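Acyl-CoA dehydrogenase domain protein Tcur3481 (Thermomonospora curvata, PDB 6WY9) probably works as an FAD-dependent acyl-CoA dehydrogenase, using its bound flavin to oxidise acyl-CoA thioesters. Local coordinates at residues B[138-143]-B[168-173]; B[143-148]-B[208-213]; B[274-279]-B[301-306]. All coordinates share one frame; numbering follows the deposited sequence.

Contact 1 of 3, residues B[138-143]-B[168-173]; sequences AVPDGD and TGPDGP
The P140 ring packs against the ring of P170, with the two CG atoms 3.9 Å apart and P140 CD equally near P170 CG. Both prolines turn this apolar edge to the other near the surface, and both also rest on the W145 side chain of the adjoining strand 144-154. Further back along the strand, contact passes to the backbone. A138 N donates to T168 O over 2.9 Å in a fairly straight bond (154° at the hydrogen), yet the donor stands well above the carbonyl plane of T168. A138 O in turn receives a CA-H...O contact from G169 CA at 3.3 Å and lies 3.6 Å from P170 CD, so one carbonyl meets both residues that open the turn. That turn, type I from G169 to G172, is the two-residue loop of the β-hairpin joining strands 160-169 and 172-179 in the β-domain typical of acyl-CoA dehydrogenases. Reciprocal backbone bonds close it, G169 N to G172 O (3.0 Å) and G172 N to G169 O (3.2 Å), and G172 ends it with a positive phi of 112°, a conformation that leaves no space for a side chain beside the carbonyl before it. The buried methyl of A138 faces W145 and L147 as well as the hairpin. T168 sends its hydroxyl OG1 elsewhere, to the carbonyl of P134, while its backbone is hydrogen-bonded to C136.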
loop_
_atom_site.group_PDB
_atom_site.type_symbol
_atom_site.label_atom_id
_atom_site.label_comp_id
_atom_site.label_asym_id
_atom_site.label_seq_id
_atom_site.Cartn_x
_atom_site.Cartn_y
_atom_site.Cartn_z
ATOM N N ALA B 138 15.757 36.038 14.489
ATOM C CA ALA B 138 15.178 37.040 15.380
ATOM C C ALA B 138 16.305 37.685 16.183
ATOM O O ALA B 138 17.070 36.971 16.845
ATOM C CB ALA B 138 14.132 36.401 16.308
ATOM N N VAL B 139 16.431 39.004 16.102
ATOM C CA VAL B 139 17.487 39.764 16.777
ATOM C C VAL B 139 16.845 40.610 17.876
ATOM O O VAL B 139 15.813 41.245 17.623
ATOM C CB VAL B 139 18.266 40.660 15.789
ATOM C CG1 VAL B 139 19.325 41.483 16.498
ATOM C CG2 VAL B 139 18.914 39.802 14.718
ATOM N N PRO B 140 17.409 40.633 19.095
ATOM C CA PRO B 140 16.873 41.500 20.158
ATOM C C PRO B 140 17.006 42.968 19.804
ATOM O O PRO B 140 18.004 43.395 19.231
ATOM C CB PRO B 140 17.747 41.168 21.373
ATOM C CG PRO B 140 18.278 39.812 21.091
ATOM C CD PRO B 140 18.467 39.741 19.599
ATOM N N ASP B 141 15.993 43.747 20.168
ATOM C CA ASP B 141 16.043 45.191 19.947
ATOM C C ASP B 141 15.231 45.838 21.066
ATOM O O ASP B 141 14.002 45.902 20.976
ATOM C CB ASP B 141 15.500 45.538 18.567
ATOM C CG ASP B 141 15.784 46.970 18.168
ATOM O OD1 ASP B 141 16.384 47.708 18.976
ATOM O OD2 ASP B 141 15.405 47.355 17.039
ATOM N N GLY B 142 15.917 46.301 22.112
ATOM C CA GLY B 142 15.207 46.726 23.306
ATOM C C GLY B 142 14.362 45.587 23.835
ATOM O O GLY B 142 14.781 44.423 23.844
ATOM N N ASP B 143 13.139 45.910 24.259
ATOM C CA ASP B 143 12.178 44.883 24.657
ATOM C C ASP B 143 11.445 44.261 23.467
ATOM O O ASP B 143 10.448 43.555 23.661
ATOM C CB ASP B 143 11.173 45.457 25.665
ATOM C CG ASP B 143 10.580 46.781 25.217
ATOM O OD1 ASP B 143 9.516 47.164 25.752
ATOM O OD2 ASP B 143 11.169 47.436 24.328
ATOM N N THR B 168 14.316 31.921 14.676
ATOM C CA THR B 168 15.301 31.500 15.679
ATOM C C THR B 168 16.035 32.720 16.224
ATOM O O THR B 168 16.656 33.483 15.462
ATOM C CB THR B 168 16.256 30.464 15.087
ATOM O OG1 THR B 168 15.489 29.291 14.740
ATOM C CG2 THR B 168 17.415 30.076 16.085
ATOM N N GLY B 169 15.912 32.935 17.542
ATOM C CA GLY B 169 16.638 33.978 18.223
ATOM C C GLY B 169 17.894 33.446 18.888
ATOM O O GLY B 169 18.316 32.318 18.633
ATOM N N PRO B 170 18.530 34.265 19.738
ATOM C CA PRO B 170 19.720 33.786 20.468
ATOM C C PRO B 170 19.441 32.610 21.388
ATOM O O PRO B 170 20.359 31.843 21.677
ATOM C CB PRO B 170 20.176 35.016 21.276
ATOM C CG PRO B 170 19.502 36.172 20.665
ATOM C CD PRO B 170 18.272 35.696 19.961
ATOM N N ASP B 171 18.220 32.450 21.892
ATOM C CA ASP B 171 17.908 31.335 22.774
ATOM C C ASP B 171 17.111 30.240 22.079
ATOM O O ASP B 171 16.481 29.426 22.759
ATOM C CB ASP B 171 17.141 31.815 24.003
ATOM C CG ASP B 171 18.021 32.504 25.002
ATOM O OD1 ASP B 171 19.151 32.030 25.232
ATOM O OD2 ASP B 171 17.576 33.521 25.561
ATOM N N GLY B 172 17.098 30.214 20.747
ATOM C CA GLY B 172 16.480 29.126 20.026
ATOM C C GLY B 172 15.226 29.543 19.274
ATOM O O GLY B 172 14.859 30.719 19.217
ATOM N N PRO B 173 14.540 28.578 18.676
ATOM C CA PRO B 173 13.342 28.907 17.885
ATOM C C PRO B 173 12.257 29.551 18.745
ATOM O O PRO B 173 12.091 29.216 19.916
ATOM C CB PRO B 173 12.892 27.542 17.351
ATOM C CG PRO B 173 14.102 26.630 17.529
ATOM C CD PRO B 173 14.805 27.132 18.733
#

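Contact 2 of 3, residues B[143-148]-B[208-213]; sequences DGWRLS and ARALGP
W145 and A208 form an antiparallel hydrogen-bonded pair: W145 N reaches A208 O at 3.0 Å and A208 N returns to W145 O at 2.8 Å. Both bonds are bent, as suits short strands whose axes are 121° apart. A208 O also lies at the edge of the indole, near its plane, while W145 NE1 approaches the A210 methyl at 3.7 Å. Farther along, L147 meets A208 CB with both CG and CD1, the latter at 3.8 Å. At the other end, R209 doubles back: its chain bends at chi2 (-69°) and chi3 (-66°), bringing one guanidinium face over D143 O. The carboxylate of D143 stands almost perpendicular to that plane, and OD1 makes only a long salt bridge to R209 NH2 (3.8 Å), consistent with the poor order of D143. Where the strands diverge, a water bridges them, donating to D143 O and accepting from A210 N at 2.9 Å. Beyond this shell, the F176 ring meets W145 edge-to-face and touches both alanines. Strand 206-210 thus lies between strands 144-154 and 172-179 in the sheet, with R209 bonded through its backbone to L177 and its side chain resting on Q105 of helix 103-106.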
loop_
_atom_site.group_PDB
_atom_site.type_symbol
_atom_site.label_atom_id
_atom_site.label_comp_id
_atom_site.label_asym_id
_atom_site.label_seq_id
_atom_site.Cartn_x
_atom_site.Cartn_y
_atom_site.Cartn_z
ATOM N N ASP B 143 13.139 45.910 24.259
ATOM C CA ASP B 143 12.178 44.883 24.657
ATOM C C ASP B 143 11.445 44.261 23.467
ATOM O O ASP B 143 10.448 43.555 23.661
ATOM C CB ASP B 143 11.173 45.457 25.665
ATOM C CG ASP B 143 10.580 46.781 25.217
ATOM O OD1 ASP B 143 9.516 47.164 25.752
ATOM O OD2 ASP B 143 11.169 47.436 24.328
ATOM N N GLY B 144 11.922 44.498 22.247
ATOM C CA GLY B 144 11.334 43.878 21.082
ATOM C C GLY B 144 12.332 43.064 20.289
ATOM O O GLY B 144 13.408 42.699 20.785
ATOM N N TRP B 145 11.993 42.802 19.036
ATOM C CA TRP B 145 12.799 41.954 18.175
ATOM C C TRP B 145 12.751 42.504 16.761
ATOM O O TRP B 145 11.782 43.157 16.364
ATOM C CB TRP B 145 12.286 40.499 18.183
ATOM C CG TRP B 145 12.338 39.881 19.529
ATOM C CD1 TRP B 145 11.444 40.040 20.534
ATOM C CD2 TRP B 145 13.356 39.019 20.027
ATOM N NE1 TRP B 145 11.840 39.332 21.638
ATOM C CE2 TRP B 145 13.012 38.691 21.353
ATOM C CE3 TRP B 145 14.527 38.489 19.479
ATOM C CZ2 TRP B 145 13.802 37.869 22.150
ATOM C CZ3 TRP B 145 15.312 37.661 20.267
ATOM C CH2 TRP B 145 14.945 37.362 21.592
ATOM N N ARG B 146 13.797 42.207 15.990
ATOM C CA ARG B 146 13.737 42.387 14.547
ATOM C C ARG B 146 14.038 41.065 13.856
ATOM O O ARG B 146 14.995 40.369 14.222
ATOM C CB ARG B 146 14.691 43.488 14.100
ATOM C CG ARG B 146 14.282 44.811 14.664
ATOM C CD ARG B 146 15.060 45.941 14.072
ATOM N NE ARG B 146 14.658 47.214 14.657
ATOM C CZ ARG B 146 13.660 47.961 14.203
ATOM N NH1 ARG B 146 13.360 49.116 14.791
ATOM N NH2 ARG B 146 12.964 47.562 13.156
ATOM N N LEU B 147 13.200 40.736 12.866
ATOM C CA LEU B 147 13.199 39.483 12.129
ATOM C C LEU B 147 13.702 39.704 10.711
ATOM O O LEU B 147 13.266 40.635 10.021
ATOM C CB LEU B 147 11.782 38.885 12.041
ATOM C CG LEU B 147 10.941 38.798 13.324
ATOM C CD1 LEU B 147 9.585 38.140 13.085
ATOM C CD2 LEU B 147 11.711 38.082 14.434
ATOM N N SER B 148 14.600 38.824 10.271
ATOM C CA SER B 148 15.124 38.861 8.913
ATOM C C SER B 148 15.154 37.454 8.348
ATOM O O SER B 148 15.743 36.553 8.949
ATOM C CB SER B 148 16.527 39.467 8.862
ATOM O OG SER B 148 16.469 40.871 9.007
ATOM N N ALA B 208 9.021 43.115 15.752
ATOM C CA ALA B 208 8.146 42.042 16.217
ATOM C C ALA B 208 8.188 41.951 17.729
ATOM O O ALA B 208 9.111 42.451 18.377
ATOM C CB ALA B 208 8.519 40.669 15.642
ATOM N N ARG B 209 7.185 41.268 18.272
ATOM C CA ARG B 209 7.041 41.049 19.703
ATOM C C ARG B 209 6.923 39.556 19.942
ATOM O O ARG B 209 6.166 38.874 19.243
ATOM C CB ARG B 209 5.799 41.751 20.245
ATOM C CG ARG B 209 5.689 43.210 19.858
ATOM C CD ARG B 209 6.761 44.017 20.556
ATOM N NE ARG B 209 6.561 44.035 22.002
ATOM C CZ ARG B 209 7.243 44.810 22.846
ATOM N NH1 ARG B 209 8.175 45.638 22.391
ATOM N NH2 ARG B 209 6.989 44.757 24.148
ATOM N N ALA B 210 7.655 39.045 20.925
ATOM C CA ALA B 210 7.643 37.607 21.171
ATOM C C ALA B 210 6.361 37.163 21.876
ATOM O O ALA B 210 5.759 37.913 22.658
ATOM C CB ALA B 210 8.865 37.206 22.004
ATOM N N LEU B 211 5.934 35.933 21.574
ATOM C CA LEU B 211 5.051 35.176 22.456
ATOM C C LEU B 211 5.912 34.425 23.481
ATOM O O LEU B 211 7.141 34.386 23.384
ATOM C CB LEU B 211 4.162 34.203 21.667
ATOM C CG LEU B 211 2.951 34.766 20.919
ATOM C CD1 LEU B 211 3.438 35.665 19.789
ATOM C CD2 LEU B 211 2.019 33.631 20.342
ATOM N N GLY B 212 5.270 33.828 24.483
ATOM C CA GLY B 212 5.975 33.067 25.498
ATOM C C GLY B 212 6.843 31.928 24.968
ATOM O O GLY B 212 6.720 31.476 23.821
ATOM N N PRO B 213 7.736 31.430 25.834
ATOM C CA PRO B 213 8.784 30.496 25.385
ATOM C C PRO B 213 8.265 29.196 24.802
ATOM O O PRO B 213 8.949 28.573 23.983
ATOM C CB PRO B 213 9.581 30.216 26.673
ATOM C CG PRO B 213 9.151 31.248 27.661
ATOM C CD PRO B 213 7.771 31.663 27.285
HETATM O O HOH W 1 9.013 40.935 22.613
#

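Contact 3 of 3, residues B[274-279]-B[301-306]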
loop_
_atom_site.group_PDB
_atom_site.type_symbol
_atom_site.label_atom_id
_atom_site.label_comp_id
_atom_site.label_asym_id
_atom_site.label_seq_id
_atom_site.Cartn_x
_atom_site.Cartn_y
_atom_site.Cartn_z
ATOM N N GLU B 274 -12.348 6.424 9.629
ATOM C CA GLU B 274 -12.534 6.074 11.054
ATOM C C GLU B 274 -11.224 6.175 11.824
ATOM O O GLU B 274 -11.187 6.672 12.955
ATOM C CB GLU B 274 -13.140 4.672 11.181
ATOM C CG GLU B 274 -14.590 4.765 10.721
ATOM C CD GLU B 274 -15.557 3.739 11.309
ATOM O OE1 GLU B 274 -15.164 2.589 11.630
ATOM O OE2 GLU B 274 -16.751 4.084 11.397
ATOM N N ALA B 275 -10.130 5.732 11.211
ATOM C CA ALA B 275 -8.817 5.820 11.849
ATOM C C ALA B 275 -8.391 7.277 12.057
ATOM O O ALA B 275 -7.896 7.645 13.126
ATOM C CB ALA B 275 -7.800 5.073 11.000
ATOM N N MET B 276 -8.533 8.095 11.008
ATOM C CA MET B 276 -8.261 9.521 11.090
ATOM C C MET B 276 -8.992 10.149 12.254
ATOM O O MET B 276 -8.409 10.917 13.023
ATOM C CB MET B 276 -8.697 10.175 9.780
ATOM C CG MET B 276 -7.714 9.832 8.652
ATOM S SD MET B 276 -8.477 10.090 7.008
ATOM C CE MET B 276 -8.393 11.896 7.086
ATOM N N ARG B 277 -10.279 9.813 12.384
ATOM C CA ARG B 277 -11.149 10.426 13.374
ATOM C C ARG B 277 -10.757 10.039 14.799
ATOM O O ARG B 277 -10.699 10.891 15.688
ATOM C CB ARG B 277 -12.624 10.050 13.067
ATOM C CG ARG B 277 -13.590 10.599 14.151
ATOM C CD ARG B 277 -15.071 10.818 13.684
ATOM N NE ARG B 277 -15.510 9.938 12.617
ATOM C CZ ARG B 277 -15.892 10.344 11.400
ATOM N NH1 ARG B 277 -16.292 9.451 10.530
ATOM N NH2 ARG B 277 -15.882 11.637 11.047
ATOM N N VAL B 278 -10.493 8.762 15.066
ATOM C CA VAL B 278 -10.141 8.509 16.469
ATOM C C VAL B 278 -8.764 9.078 16.811
ATOM O O VAL B 278 -8.511 9.458 17.957
ATOM C CB VAL B 278 -10.233 7.010 16.818
ATOM C CG1 VAL B 278 -11.684 6.516 16.599
ATOM C CG2 VAL B 278 -9.173 6.185 16.036
ATOM N N CYS B 279 -7.841 9.135 15.856
ATOM C CA CYS B 279 -6.551 9.711 16.217
ATOM C C CYS B 279 -6.643 11.220 16.358
ATOM O O CYS B 279 -5.899 11.801 17.146
ATOM C CB CYS B 279 -5.487 9.374 15.196
ATOM S SG CYS B 279 -5.094 7.544 15.116
ATOM N N LYS B 301 -1.761 13.867 12.427
ATOM C CA LYS B 301 -1.318 14.510 11.184
ATOM C C LYS B 301 -0.873 13.488 10.145
ATOM O O LYS B 301 -1.127 13.660 8.939
ATOM C CB LYS B 301 -0.185 15.508 11.506
ATOM C CG LYS B 301 0.367 16.290 10.296
ATOM C CD LYS B 301 -0.780 17.051 9.570
ATOM C CE LYS B 301 -0.211 18.147 8.637
ATOM N NZ LYS B 301 0.932 17.667 7.775
ATOM N N TRP B 302 -0.172 12.419 10.569
ATOM C CA TRP B 302 0.217 11.405 9.586
ATOM C C TRP B 302 -1.012 10.741 8.966
ATOM O O TRP B 302 -1.058 10.513 7.746
ATOM C CB TRP B 302 1.131 10.335 10.217
ATOM C CG TRP B 302 1.427 9.228 9.209
ATOM C CD1 TRP B 302 2.379 9.261 8.232
ATOM C CD2 TRP B 302 0.743 7.970 9.064
ATOM N NE1 TRP B 302 2.360 8.099 7.493
ATOM C CE2 TRP B 302 1.370 7.280 7.992
ATOM C CE3 TRP B 302 -0.318 7.346 9.756
ATOM C CZ2 TRP B 302 0.982 5.998 7.586
ATOM C CZ3 TRP B 302 -0.723 6.054 9.333
ATOM C CH2 TRP B 302 -0.083 5.411 8.236
ATOM N N TRP B 303 -2.008 10.392 9.791
ATOM C CA TRP B 303 -3.257 9.839 9.243
ATOM C C TRP B 303 -3.887 10.800 8.234
ATOM O O TRP B 303 -4.352 10.372 7.170
ATOM C CB TRP B 303 -4.238 9.516 10.377
ATOM C CG TRP B 303 -4.052 8.116 10.854
ATOM C CD1 TRP B 303 -3.455 7.712 12.027
ATOM C CD2 TRP B 303 -4.349 6.932 10.120
ATOM N NE1 TRP B 303 -3.405 6.345 12.078
ATOM C CE2 TRP B 303 -3.950 5.835 10.918
ATOM C CE3 TRP B 303 -4.943 6.688 8.866
ATOM C CZ2 TRP B 303 -4.113 4.506 10.514
ATOM C CZ3 TRP B 303 -5.137 5.363 8.456
ATOM C CH2 TRP B 303 -4.724 4.271 9.287
ATOM N N ALA B 304 -3.893 12.106 8.557
ATOM C CA ALA B 304 -4.366 13.122 7.610
ATOM C C ALA B 304 -3.554 13.089 6.329
ATOM O O ALA B 304 -4.114 13.165 5.224
ATOM C CB ALA B 304 -4.256 14.530 8.237
ATOM N N ASP B 305 -2.223 13.031 6.470
ATOM C CA ASP B 305 -1.327 13.144 5.321
ATOM C C ASP B 305 -1.415 11.917 4.434
ATOM O O ASP B 305 -1.245 12.013 3.212
ATOM C CB ASP B 305 0.134 13.283 5.768
ATOM C CG ASP B 305 0.384 14.529 6.576
ATOM O OD1 ASP B 305 -0.410 15.459 6.463
ATOM O OD2 ASP B 305 1.419 14.546 7.276
ATOM N N GLU B 306 -1.586 10.742 5.033
ATOM C CA GLU B 306 -1.517 9.505 4.256
ATOM C C GLU B 306 -2.916 8.964 3.981
ATOM O O GLU B 306 -3.288 8.746 2.828
ATOM C CB GLU B 306 -0.660 8.461 5.004
ATOM C CG GLU B 306 -0.511 7.093 4.308
ATOM C CD GLU B 306 0.443 7.147 3.117
ATOM O OE1 GLU B 306 1.364 8.005 3.092
ATOM O OE2 GLU B 306 0.253 6.328 2.196
#
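The methyl of A275 sits almost squarely over the six-membered ring of W303, its CB 3.6 Å from the ring centroid and only 9° off the normal, a CH-π contact of nearly ideal direction. The opposite face of the same indole is taken by the preceding residue, where W302 CZ3 lies over the centre of the ring system, so W303 is sandwiched between an alanine across the interface and a tryptophan of its own helix. C279 approaches the five-membered ring obliquely, as a cysteine sulfur-aromatic contact, with SG 3.5 Å from W303 CD1. A275 and C279 stand one helical turn apart and meet successive parts of one indole. Between them in sequence, M276 crosses the base of the tryptophan: its CG lies 3.9 Å from W303 CB and 3.7 Å from W303 O. A bend at chi3 (74°) then carries CE past the backbone to A304 CA.

These turns belong to helices 260-288 and 295-319 of the C-terminal helical domain characteristic of acyl-CoA dehydrogenases, running antiparallel at 155° with their local axes 9.0 Å apart. With an alanine in place of the indole of W303, the A275 methyl and the C279 sulfur are likely to lose their aromatic partner, and a gap would probably open between the two helices. The indole NE1 donates to the backbone of another protein's chain, which also packs an aromatic side chain on W303, so the residue contributes to the interface between chains. Helix 215-248 flanks the pair of helices: its Q231 touches M276 and bonds A304 O through NE2.

Contacts 1 and 2 are neighbours in one β-sheet, their centres about 6 Å apart. They share D143, and their segments alternate along the chain, so strands 137-141, 144-154, 160-169, 172-179 and 206-210 come together in one mixed sheet. The D141-R146 salt bridge and the packing of A138 on L147 join the two directly. Contact 3 comes later in sequence, among the helices, with its centre about 36 Å from that of contact 1 and about 34 Å from that of contact 2; contacts 2 and 3 lie on opposite sides of the chain's centre. The first two thus lie in the β-domain, and the third in the helical domain where it meets another chain.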